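Local coordinates for protein transcarboxylase 5S subunit (Propionibacterium freudenreichii subsp. shermanii, PDB 1RQB) that transfers a carboxyl group from the biotin of the 1.3S subunit to pyruvate, forming oxaloacetate, in a cobalt-dependent reaction within the transcarboxylase complex, at residues 131-141 with 158-166; 214-225 with 241-250. All coordinates share one frame; numbering follows the deposited sequence.

Interaction 1: residues 131-141 with 158-166; sequences MDVFRVFDAMN and KHAQGTICY
Arg135 and Gln161 run alongside each other in the same direction, and the guanidinium meets the amide oxygen side-on. Both NE and NH2 of Arg135 donate to Gln161 OE1, NE at 2.8 Å; OE1 sits in the guanidinium plane, and the two planes are only 23° apart. The two residues are bridged in register and leave the same face of the sheet; with CG anti to the backbone N in both (chi1 175° in Arg135, -176° in Gln161), the chains stay abreast and NE is brought to OE1. Gln161 NE2 is held by Ser191, and Arg135 NH1 forms a salt bridge with Asp250. The arginine also packs on the cobalt ligand His226, so it lies in the second shell of the metal site, its guanidinium positioned by Gln161.

Beneath these side chains runs a parallel ladder pairing Val133 with His159 through Val136 with Gly162, held by backbone bonds such as Phe134 N to His159 O at 2.9 Å. Where it ends, Thr163 OG1 donates to Val136 O at 3.0 Å from above the carbonyl plane, while the Thr163 N bond to the same oxygen is weak. Farther on, the Asn141 side chain imitates a strand neighbour: OD1 accepts from Cys165 N at 2.8 Å and ND2 donates to Cys165 O at 2.9 Å, both in the carbonyl planes. Cys165 SG approaches Phe137 CD1 obliquely at 3.8 Å. At the other end the ring edge of Phe134 rests on Lys158, CE1 to CB 3.6 Å.

Strands 133-136 and 159-163 are the two strands of a right-handed beta-alpha-beta unit of the TIM barrel, with helix 144-155 as the connection. Strand 99-103 pairs with the first, strand 191-193 with the second, and helix 174-186 packs on Asn141 and Ile164.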
loop_
_atom_site.group_PDB
_atom_site.type_symbol
_atom_site.label_atom_id
_atom_site.label_comp_id
_atom_site.label_asym_id
_atom_site.label_seq_id
_atom_site.Cartn_x
_atom_site.Cartn_y
_atom_site.Cartn_z
HETATM N N MSE A 131 14.906 28.583 -2.783
HETATM C CA MSE A 131 13.548 28.031 -2.657
HETATM C C MSE A 131 12.622 28.654 -3.706
HETATM O O MSE A 131 12.648 29.864 -3.924
HETATM C CB MSE A 131 13.025 28.289 -1.248
HETATM C CG MSE A 131 11.766 27.530 -0.940
HETATM SE SE MSE A 131 12.074 25.645 -1.315
HETATM C CE MSE A 131 13.520 25.302 -0.112
ATOM N N ASP A 132 11.783 27.831 -4.342
ATOM C CA ASP A 132 10.875 28.308 -5.397
ATOM C C ASP A 132 9.417 28.311 -4.931
ATOM O O ASP A 132 8.695 29.288 -5.129
ATOM C CB ASP A 132 10.968 27.413 -6.648
ATOM C CG ASP A 132 12.330 27.467 -7.318
ATOM O OD1 ASP A 132 12.767 28.582 -7.687
ATOM O OD2 ASP A 132 12.963 26.396 -7.484
ATOM N N VAL A 133 8.979 27.200 -4.344
ATOM C CA VAL A 133 7.584 27.072 -3.897
ATOM C C VAL A 133 7.550 26.962 -2.372
ATOM O O VAL A 133 8.253 26.146 -1.776
ATOM C CB VAL A 133 6.916 25.803 -4.505
ATOM C CG1 VAL A 133 5.476 25.678 -4.013
ATOM C CG2 VAL A 133 6.948 25.869 -6.034
ATOM N N PHE A 134 6.731 27.797 -1.751
ATOM C CA PHE A 134 6.599 27.777 -0.288
ATOM C C PHE A 134 5.197 27.304 0.099
ATOM O O PHE A 134 4.209 28.001 -0.125
ATOM C CB PHE A 134 6.800 29.178 0.301
ATOM C CG PHE A 134 8.208 29.712 0.167
ATOM C CD1 PHE A 134 8.668 30.220 -1.046
ATOM C CD2 PHE A 134 9.050 29.755 1.279
ATOM C CE1 PHE A 134 9.965 30.779 -1.149
ATOM C CE2 PHE A 134 10.331 30.304 1.195
ATOM C CZ PHE A 134 10.787 30.821 -0.026
ATOM N N ARG A 135 5.100 26.112 0.666
ATOM C CA ARG A 135 3.788 25.641 1.129
ATOM C C ARG A 135 3.627 26.140 2.566
ATOM O O ARG A 135 4.248 25.621 3.492
ATOM C CB ARG A 135 3.695 24.115 1.050
ATOM C CG ARG A 135 2.387 23.552 1.635
ATOM C CD ARG A 135 2.270 22.048 1.388
ATOM N NE ARG A 135 2.089 21.752 -0.030
ATOM C CZ ARG A 135 2.116 20.529 -0.553
ATOM N NH1 ARG A 135 2.331 19.476 0.227
ATOM N NH2 ARG A 135 1.893 20.360 -1.848
ATOM N N VAL A 136 2.815 27.175 2.738
ATOM C CA VAL A 136 2.626 27.780 4.065
ATOM C C VAL A 136 1.381 27.189 4.728
ATOM O O VAL A 136 0.306 27.193 4.132
ATOM C CB VAL A 136 2.444 29.311 3.942
ATOM C CG1 VAL A 136 2.404 29.942 5.327
ATOM C CG2 VAL A 136 3.593 29.906 3.122
ATOM N N PHE A 137 1.519 26.678 5.952
ATOM C CA PHE A 137 0.337 26.113 6.620
ATOM C C PHE A 137 0.282 26.528 8.092
ATOM O O PHE A 137 1.229 27.081 8.651
ATOM C CB PHE A 137 0.307 24.573 6.476
ATOM C CG PHE A 137 1.148 23.824 7.488
ATOM C CD1 PHE A 137 0.546 23.148 8.543
ATOM C CD2 PHE A 137 2.535 23.794 7.385
ATOM C CE1 PHE A 137 1.312 22.448 9.487
ATOM C CE2 PHE A 137 3.311 23.101 8.321
ATOM C CZ PHE A 137 2.701 22.427 9.371
ATOM N N ASP A 138 -0.879 26.299 8.687
ATOM C CA ASP A 138 -1.106 26.572 10.113
ATOM C C ASP A 138 -1.849 25.364 10.686
ATOM O O ASP A 138 -2.858 24.934 10.132
ATOM C CB ASP A 138 -1.945 27.829 10.308
ATOM C CG ASP A 138 -2.186 28.134 11.774
ATOM O OD1 ASP A 138 -1.246 28.602 12.452
ATOM O OD2 ASP A 138 -3.310 27.877 12.257
ATOM N N ALA A 139 -1.350 24.850 11.803
ATOM C CA ALA A 139 -1.895 23.645 12.443
ATOM C C ALA A 139 -3.368 23.805 12.827
ATOM O O ALA A 139 -4.079 22.810 12.954
ATOM C CB ALA A 139 -1.057 23.288 13.672
HETATM N N MSE A 140 -3.848 25.033 13.002
HETATM C CA MSE A 140 -5.256 25.217 13.384
HETATM C C MSE A 140 -6.070 25.772 12.211
HETATM O O MSE A 140 -7.256 26.062 12.359
HETATM C CB MSE A 140 -5.341 26.172 14.567
HETATM C CG MSE A 140 -4.476 25.743 15.737
HETATM SE SE MSE A 140 -5.489 25.608 17.362
HETATM C CE MSE A 140 -5.667 27.508 17.727
ATOM N N ASN A 141 -5.432 25.910 11.049
ATOM C CA ASN A 141 -6.075 26.443 9.840
ATOM C C ASN A 141 -6.493 27.903 10.032
ATOM O O ASN A 141 -7.473 28.348 9.437
ATOM C CB ASN A 141 -7.310 25.628 9.426
ATOM C CG ASN A 141 -6.953 24.385 8.639
ATOM O OD1 ASN A 141 -5.903 24.317 8.002
ATOM N ND2 ASN A 141 -7.837 23.398 8.669
ATOM N N LYS A 158 8.379 34.649 -5.270
ATOM C CA LYS A 158 8.275 33.184 -5.345
ATOM C C LYS A 158 6.808 32.749 -5.339
ATOM O O LYS A 158 5.900 33.575 -5.271
ATOM C CB LYS A 158 9.055 32.549 -4.190
ATOM C CG LYS A 158 10.530 32.960 -4.199
ATOM C CD LYS A 158 11.193 32.651 -5.540
ATOM C CE LYS A 158 12.659 33.091 -5.547
ATOM N NZ LYS A 158 13.323 32.870 -6.875
ATOM N N HIS A 159 6.593 31.437 -5.412
ATOM C CA HIS A 159 5.242 30.858 -5.479
ATOM C C HIS A 159 4.717 30.590 -4.068
ATOM O O HIS A 159 5.297 29.798 -3.326
ATOM C CB HIS A 159 5.298 29.543 -6.269
ATOM C CG HIS A 159 3.962 28.897 -6.481
ATOM N ND1 HIS A 159 3.400 28.752 -7.730
ATOM C CD2 HIS A 159 3.084 28.350 -5.605
ATOM C CE1 HIS A 159 2.231 28.143 -7.615
ATOM N NE2 HIS A 159 2.018 27.887 -6.336
ATOM N N ALA A 160 3.606 31.230 -3.708
ATOM C CA ALA A 160 3.030 31.043 -2.369
ATOM C C ALA A 160 1.868 30.051 -2.457
ATOM O O ALA A 160 0.866 30.295 -3.126
ATOM C CB ALA A 160 2.533 32.370 -1.812
ATOM N N GLN A 161 2.015 28.930 -1.773
ATOM C CA GLN A 161 0.958 27.910 -1.778
ATOM C C GLN A 161 0.294 27.890 -0.400
ATOM O O GLN A 161 0.886 27.438 0.580
ATOM C CB GLN A 161 1.569 26.549 -2.125
ATOM C CG GLN A 161 0.560 25.442 -2.260
ATOM C CD GLN A 161 1.153 24.210 -2.933
ATOM O OE1 GLN A 161 1.608 23.281 -2.269
ATOM N NE2 GLN A 161 1.166 24.212 -4.254
ATOM N N GLY A 162 -0.932 28.413 -0.336
ATOM C CA GLY A 162 -1.674 28.465 0.918
ATOM C C GLY A 162 -2.189 27.071 1.204
ATOM O O GLY A 162 -2.684 26.402 0.298
ATOM N N THR A 163 -2.140 26.651 2.459
ATOM C CA THR A 163 -2.516 25.268 2.786
ATOM C C THR A 163 -3.748 25.172 3.684
ATOM O O THR A 163 -3.942 25.958 4.610
ATOM C CB THR A 163 -1.386 24.572 3.546
ATOM O OG1 THR A 163 -0.193 24.623 2.765
ATOM C CG2 THR A 163 -1.746 23.125 3.840
ATOM N N ILE A 164 -4.541 24.150 3.394
ATOM C CA ILE A 164 -5.720 23.801 4.197
ATOM C C ILE A 164 -5.457 22.406 4.770
ATOM O O ILE A 164 -5.260 21.455 4.014
ATOM C CB ILE A 164 -6.990 23.708 3.341
ATOM C CG1 ILE A 164 -7.367 25.084 2.789
ATOM C CG2 ILE A 164 -8.137 23.143 4.183
ATOM C CD1 ILE A 164 -8.421 25.016 1.702
ATOM N N CYS A 165 -5.397 22.290 6.092
ATOM C CA CYS A 165 -5.195 20.971 6.707
ATOM C C CYS A 165 -6.565 20.297 6.790
ATOM O O CYS A 165 -7.498 20.817 7.402
ATOM C CB CYS A 165 -4.594 21.088 8.106
ATOM S SG CYS A 165 -2.878 21.631 8.093
ATOM N N TYR A 166 -6.666 19.151 6.139
ATOM C CA TYR A 166 -7.930 18.405 6.095
ATOM C C TYR A 166 -8.104 17.590 7.375
ATOM O O TYR A 166 -7.167 16.974 7.882
ATOM C CB TYR A 166 -7.950 17.436 4.913
ATOM C CG TYR A 166 -9.251 16.665 4.838
ATOM C CD1 TYR A 166 -10.415 17.279 4.381
ATOM C CD2 TYR A 166 -9.330 15.334 5.271
ATOM C CE1 TYR A 166 -11.631 16.590 4.352
ATOM C CE2 TYR A 166 -10.541 14.637 5.254
ATOM C CZ TYR A 166 -11.686 15.272 4.790
ATOM O OH TYR A 166 -12.882 14.591 4.750
HETATM O O HOH W 1 11.441 30.706 -8.487
HETATM O O HOH W 2 -3.131 25.214 7.089
#

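Interaction 2: residues 214-225 with 241-250; sequences KDTYGQKTQINL and AIEAGVDVVD
A bend in Lys214 at chi2 (-74°), and an Asp247 CG anti to the carbonyl carbon (chi1 -58°), bring the two ends together. Lys214 NZ thus reaches Asp247 OD2 at 2.8 Å in a salt bridge, on the syn side of the carboxylate. Ile223 N donates to the same OD2 from the anti side and the opposite face, also at 2.8 Å, so two donors fix the carboxylate. NZ additionally donates to Thr221 O and Gln219 O, tying the end of the helix to the loop after it. Losing the amine of Lys214 to an alanine here is likely to leave the Asp247 carboxylate without its charged mate and the carbonyls of Thr221 and Gln219 without this donor.

Asn224 CG lies 3.5 Å from Val248 CB, the two side chains alongside each other above a short parallel pairing in which Leu225 N donates to Val248 O at 2.8 Å. Behind it, Leu225 CD2 presses tightly on Ala241 CB at 3.5 Å.

Strands 223-225 and 248-251 with helix 234-243 form a beta-alpha-beta unit; strand 191-193 borders the first strand, strand 23-29 the second, and helix 203-217 packs against Ile223 and Ala244.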
loop_
_atom_site.group_PDB
_atom_site.type_symbol
_atom_site.label_atom_id
_atom_site.label_comp_id
_atom_site.label_asym_id
_atom_site.label_seq_id
_atom_site.Cartn_x
_atom_site.Cartn_y
_atom_site.Cartn_z
ATOM N N LYS A 214 -13.080 24.392 -7.310
ATOM C CA LYS A 214 -12.955 24.708 -8.741
ATOM C C LYS A 214 -14.216 25.413 -9.247
ATOM O O LYS A 214 -14.122 26.374 -10.009
ATOM C CB LYS A 214 -12.744 23.428 -9.565
ATOM C CG LYS A 214 -11.365 22.732 -9.421
ATOM C CD LYS A 214 -10.292 23.510 -10.140
ATOM C CE LYS A 214 -8.940 22.816 -10.046
ATOM N NZ LYS A 214 -7.986 23.335 -11.060
ATOM N N ASP A 215 -15.393 24.925 -8.846
ATOM C CA ASP A 215 -16.664 25.511 -9.299
ATOM C C ASP A 215 -16.845 26.921 -8.735
ATOM O O ASP A 215 -17.411 27.793 -9.393
ATOM C CB ASP A 215 -17.874 24.682 -8.843
ATOM C CG ASP A 215 -18.049 23.381 -9.624
ATOM O OD1 ASP A 215 -17.598 23.302 -10.786
ATOM O OD2 ASP A 215 -18.669 22.439 -9.075
ATOM N N THR A 216 -16.366 27.142 -7.516
ATOM C CA THR A 216 -16.543 28.436 -6.843
ATOM C C THR A 216 -15.507 29.474 -7.281
ATOM O O THR A 216 -15.848 30.638 -7.482
ATOM C CB THR A 216 -16.446 28.279 -5.318
ATOM O OG1 THR A 216 -17.468 27.384 -4.875
ATOM C CG2 THR A 216 -16.619 29.621 -4.623
ATOM N N TYR A 217 -14.253 29.073 -7.455
ATOM C CA TYR A 217 -13.229 30.075 -7.781
ATOM C C TYR A 217 -12.717 29.966 -9.218
ATOM O O TYR A 217 -11.928 30.805 -9.650
ATOM C CB TYR A 217 -12.091 29.969 -6.771
ATOM C CG TYR A 217 -12.587 30.226 -5.376
ATOM C CD1 TYR A 217 -12.738 29.187 -4.462
ATOM C CD2 TYR A 217 -12.963 31.521 -4.977
ATOM C CE1 TYR A 217 -13.251 29.426 -3.188
ATOM C CE2 TYR A 217 -13.482 31.766 -3.702
ATOM C CZ TYR A 217 -13.621 30.716 -2.819
ATOM O OH TYR A 217 -14.147 30.940 -1.573
ATOM N N GLY A 218 -13.162 28.958 -9.961
ATOM C CA GLY A 218 -12.724 28.831 -11.345
ATOM C C GLY A 218 -11.716 27.731 -11.633
ATOM O O GLY A 218 -10.897 27.380 -10.786
ATOM N N GLN A 219 -11.759 27.205 -12.850
ATOM C CA GLN A 219 -10.856 26.116 -13.250
ATOM C C GLN A 219 -9.397 26.579 -13.207
ATOM O O GLN A 219 -8.490 25.752 -13.148
ATOM C CB GLN A 219 -11.209 25.624 -14.658
ATOM C CG GLN A 219 -12.649 25.148 -14.766
ATOM C CD GLN A 219 -12.978 24.052 -13.761
ATOM O OE1 GLN A 219 -14.034 24.069 -13.128
ATOM N NE2 GLN A 219 -12.072 23.085 -13.620
ATOM N N LYS A 220 -9.165 27.891 -13.215
ATOM C CA LYS A 220 -7.788 28.407 -13.186
ATOM C C LYS A 220 -7.198 28.270 -11.780
ATOM O O LYS A 220 -5.998 28.459 -11.587
ATOM C CB LYS A 220 -7.751 29.887 -13.585
ATOM C CG LYS A 220 -8.411 30.823 -12.559
ATOM C CD LYS A 220 -8.279 32.286 -12.957
ATOM C CE LYS A 220 -8.844 33.211 -11.882
ATOM N NZ LYS A 220 -10.282 32.947 -11.606
ATOM N N THR A 221 -8.031 27.970 -10.786
ATOM C CA THR A 221 -7.539 27.833 -9.407
ATOM C C THR A 221 -6.660 26.584 -9.307
ATOM O O THR A 221 -7.144 25.468 -9.486
ATOM C CB THR A 221 -8.709 27.696 -8.403
ATOM O OG1 THR A 221 -9.622 28.789 -8.575
ATOM C CG2 THR A 221 -8.192 27.716 -6.978
ATOM N N GLN A 222 -5.370 26.770 -9.032
ATOM C CA GLN A 222 -4.449 25.627 -8.936
ATOM C C GLN A 222 -4.554 24.968 -7.560
ATOM O O GLN A 222 -4.398 25.616 -6.526
ATOM C CB GLN A 222 -2.986 26.038 -9.170
ATOM C CG GLN A 222 -2.034 24.857 -8.913
ATOM C CD GLN A 222 -0.566 25.138 -9.199
ATOM O OE1 GLN A 222 0.309 24.425 -8.712
ATOM N NE2 GLN A 222 -0.294 26.163 -10.004
ATOM N N ILE A 223 -4.820 23.669 -7.566
ATOM C CA ILE A 223 -4.925 22.908 -6.314
ATOM C C ILE A 223 -3.948 21.732 -6.357
ATOM O O ILE A 223 -3.891 20.999 -7.343
ATOM C CB ILE A 223 -6.346 22.358 -6.103
ATOM C CG1 ILE A 223 -7.359 23.510 -6.081
ATOM C CG2 ILE A 223 -6.408 21.613 -4.790
ATOM C CD1 ILE A 223 -8.807 23.059 -6.192
ATOM N N ASN A 224 -3.166 21.596 -5.291
ATOM C CA ASN A 224 -2.191 20.508 -5.128
ATOM C C ASN A 224 -2.685 19.624 -3.980
ATOM O O ASN A 224 -3.005 20.126 -2.904
ATOM C CB ASN A 224 -0.812 21.064 -4.754
ATOM C CG ASN A 224 -0.108 21.782 -5.907
ATOM O OD1 ASN A 224 1.118 21.752 -6.008
ATOM N ND2 ASN A 224 -0.872 22.443 -6.756
ATOM N N LEU A 225 -2.767 18.313 -4.190
ATOM C CA LEU A 225 -3.257 17.440 -3.113
ATOM C C LEU A 225 -2.093 16.664 -2.496
ATOM O O LEU A 225 -1.298 16.043 -3.202
ATOM C CB LEU A 225 -4.317 16.473 -3.662
ATOM C CG LEU A 225 -4.879 15.430 -2.698
ATOM C CD1 LEU A 225 -5.602 16.126 -1.544
ATOM C CD2 LEU A 225 -5.832 14.506 -3.456
ATOM N N ALA A 241 -9.678 12.774 -6.991
ATOM C CA ALA A 241 -9.286 14.191 -7.016
ATOM C C ALA A 241 -8.927 14.582 -8.451
ATOM O O ALA A 241 -9.214 15.692 -8.897
ATOM C CB ALA A 241 -8.094 14.438 -6.077
ATOM N N ILE A 242 -8.309 13.662 -9.177
ATOM C CA ILE A 242 -7.943 13.925 -10.576
ATOM C C ILE A 242 -9.225 14.035 -11.405
ATOM O O ILE A 242 -9.339 14.893 -12.279
ATOM C CB ILE A 242 -7.014 12.806 -11.110
ATOM C CG1 ILE A 242 -5.633 12.956 -10.453
ATOM C CG2 ILE A 242 -6.913 12.870 -12.655
ATOM C CD1 ILE A 242 -4.713 11.761 -10.653
ATOM N N GLU A 243 -10.211 13.192 -11.125
ATOM C CA GLU A 243 -11.478 13.295 -11.863
ATOM C C GLU A 243 -12.149 14.636 -11.554
ATOM O O GLU A 243 -12.839 15.199 -12.402
ATOM C CB GLU A 243 -12.416 12.123 -11.511
ATOM C CG GLU A 243 -11.866 10.758 -11.968
ATOM C CD GLU A 243 -12.735 9.559 -11.556
ATOM O OE1 GLU A 243 -13.436 9.641 -10.521
ATOM O OE2 GLU A 243 -12.699 8.522 -12.269
ATOM N N ALA A 244 -11.928 15.167 -10.353
ATOM C CA ALA A 244 -12.554 16.441 -9.968
ATOM C C ALA A 244 -11.763 17.632 -10.511
ATOM O O ALA A 244 -12.208 18.773 -10.399
ATOM C CB ALA A 244 -12.681 16.536 -8.455
ATOM N N GLY A 245 -10.585 17.381 -11.077
ATOM C CA GLY A 245 -9.797 18.469 -11.645
ATOM C C GLY A 245 -8.543 18.941 -10.918
ATOM O O GLY A 245 -8.020 20.012 -11.231
ATOM N N VAL A 246 -8.043 18.164 -9.963
ATOM C CA VAL A 246 -6.840 18.586 -9.230
ATOM C C VAL A 246 -5.673 18.749 -10.207
ATOM O O VAL A 246 -5.501 17.969 -11.143
ATOM C CB VAL A 246 -6.499 17.595 -8.085
ATOM C CG1 VAL A 246 -5.779 16.342 -8.627
ATOM C CG2 VAL A 246 -5.653 18.314 -7.038
ATOM N N ASP A 247 -4.852 19.763 -9.958
ATOM C CA ASP A 247 -3.742 20.104 -10.862
ATOM C C ASP A 247 -2.473 19.293 -10.595
ATOM O O ASP A 247 -1.790 18.905 -11.541
ATOM C CB ASP A 247 -3.432 21.594 -10.727
ATOM C CG ASP A 247 -4.642 22.455 -11.042
ATOM O OD1 ASP A 247 -4.817 22.804 -12.225
ATOM O OD2 ASP A 247 -5.436 22.748 -10.118
ATOM N N VAL A 248 -2.155 19.053 -9.324
ATOM C CA VAL A 248 -0.914 18.354 -8.957
ATOM C C VAL A 248 -1.166 17.436 -7.759
ATOM O O VAL A 248 -1.920 17.797 -6.856
ATOM C CB VAL A 248 0.190 19.373 -8.493
ATOM C CG1 VAL A 248 1.479 18.619 -8.051
ATOM C CG2 VAL A 248 0.486 20.397 -9.598
ATOM N N VAL A 249 -0.545 16.254 -7.734
ATOM C CA VAL A 249 -0.678 15.376 -6.561
ATOM C C VAL A 249 0.724 15.026 -6.057
ATOM O O VAL A 249 1.658 14.937 -6.853
ATOM C CB VAL A 249 -1.500 14.082 -6.880
ATOM C CG1 VAL A 249 -2.961 14.467 -7.243
ATOM C CG2 VAL A 249 -0.864 13.309 -8.016
ATOM N N ASP A 250 0.889 14.892 -4.733
ATOM C CA ASP A 250 2.192 14.574 -4.129
ATOM C C ASP A 250 2.335 13.062 -3.947
ATOM O O ASP A 250 1.413 12.393 -3.482
ATOM C CB ASP A 250 2.347 15.220 -2.744
ATOM C CG ASP A 250 2.277 16.731 -2.773
ATOM O OD1 ASP A 250 2.058 17.310 -3.858
ATOM O OD2 ASP A 250 2.442 17.337 -1.690
HETATM O O HOH W 3 -8.918 22.180 -13.367
HETATM O O HOH W 4 -13.346 20.723 -11.919
HETATM O O HOH W 5 -5.740 25.026 -12.891
HETATM O O HOH W 6 2.932 20.097 -4.632
HETATM O O HOH W 7 -1.041 13.306 -2.502
#

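Overall arrangement
Interactions 1 and 2 join successive parts of one barrel sheet, with strand 191-193 lying between their strand pairs. Both are buried, but interaction 1 is centred about 9 Å from the centre of the chain and interaction 2 about 20 Å. The first places an arginine-glutamine pair near the metal; the second puts its lysine-aspartate salt bridge, with several waters, where the helix-to-strand loops run, while its strand end comes near the metal site. The Arg135-Asp250 bridge joins them, as does a probable hydrogen bond between Gln161 NE2 and Asn224 OD1. Asp250 also accepts from ND1 of the cobalt ligand His226, so both contacts converge on that ligand.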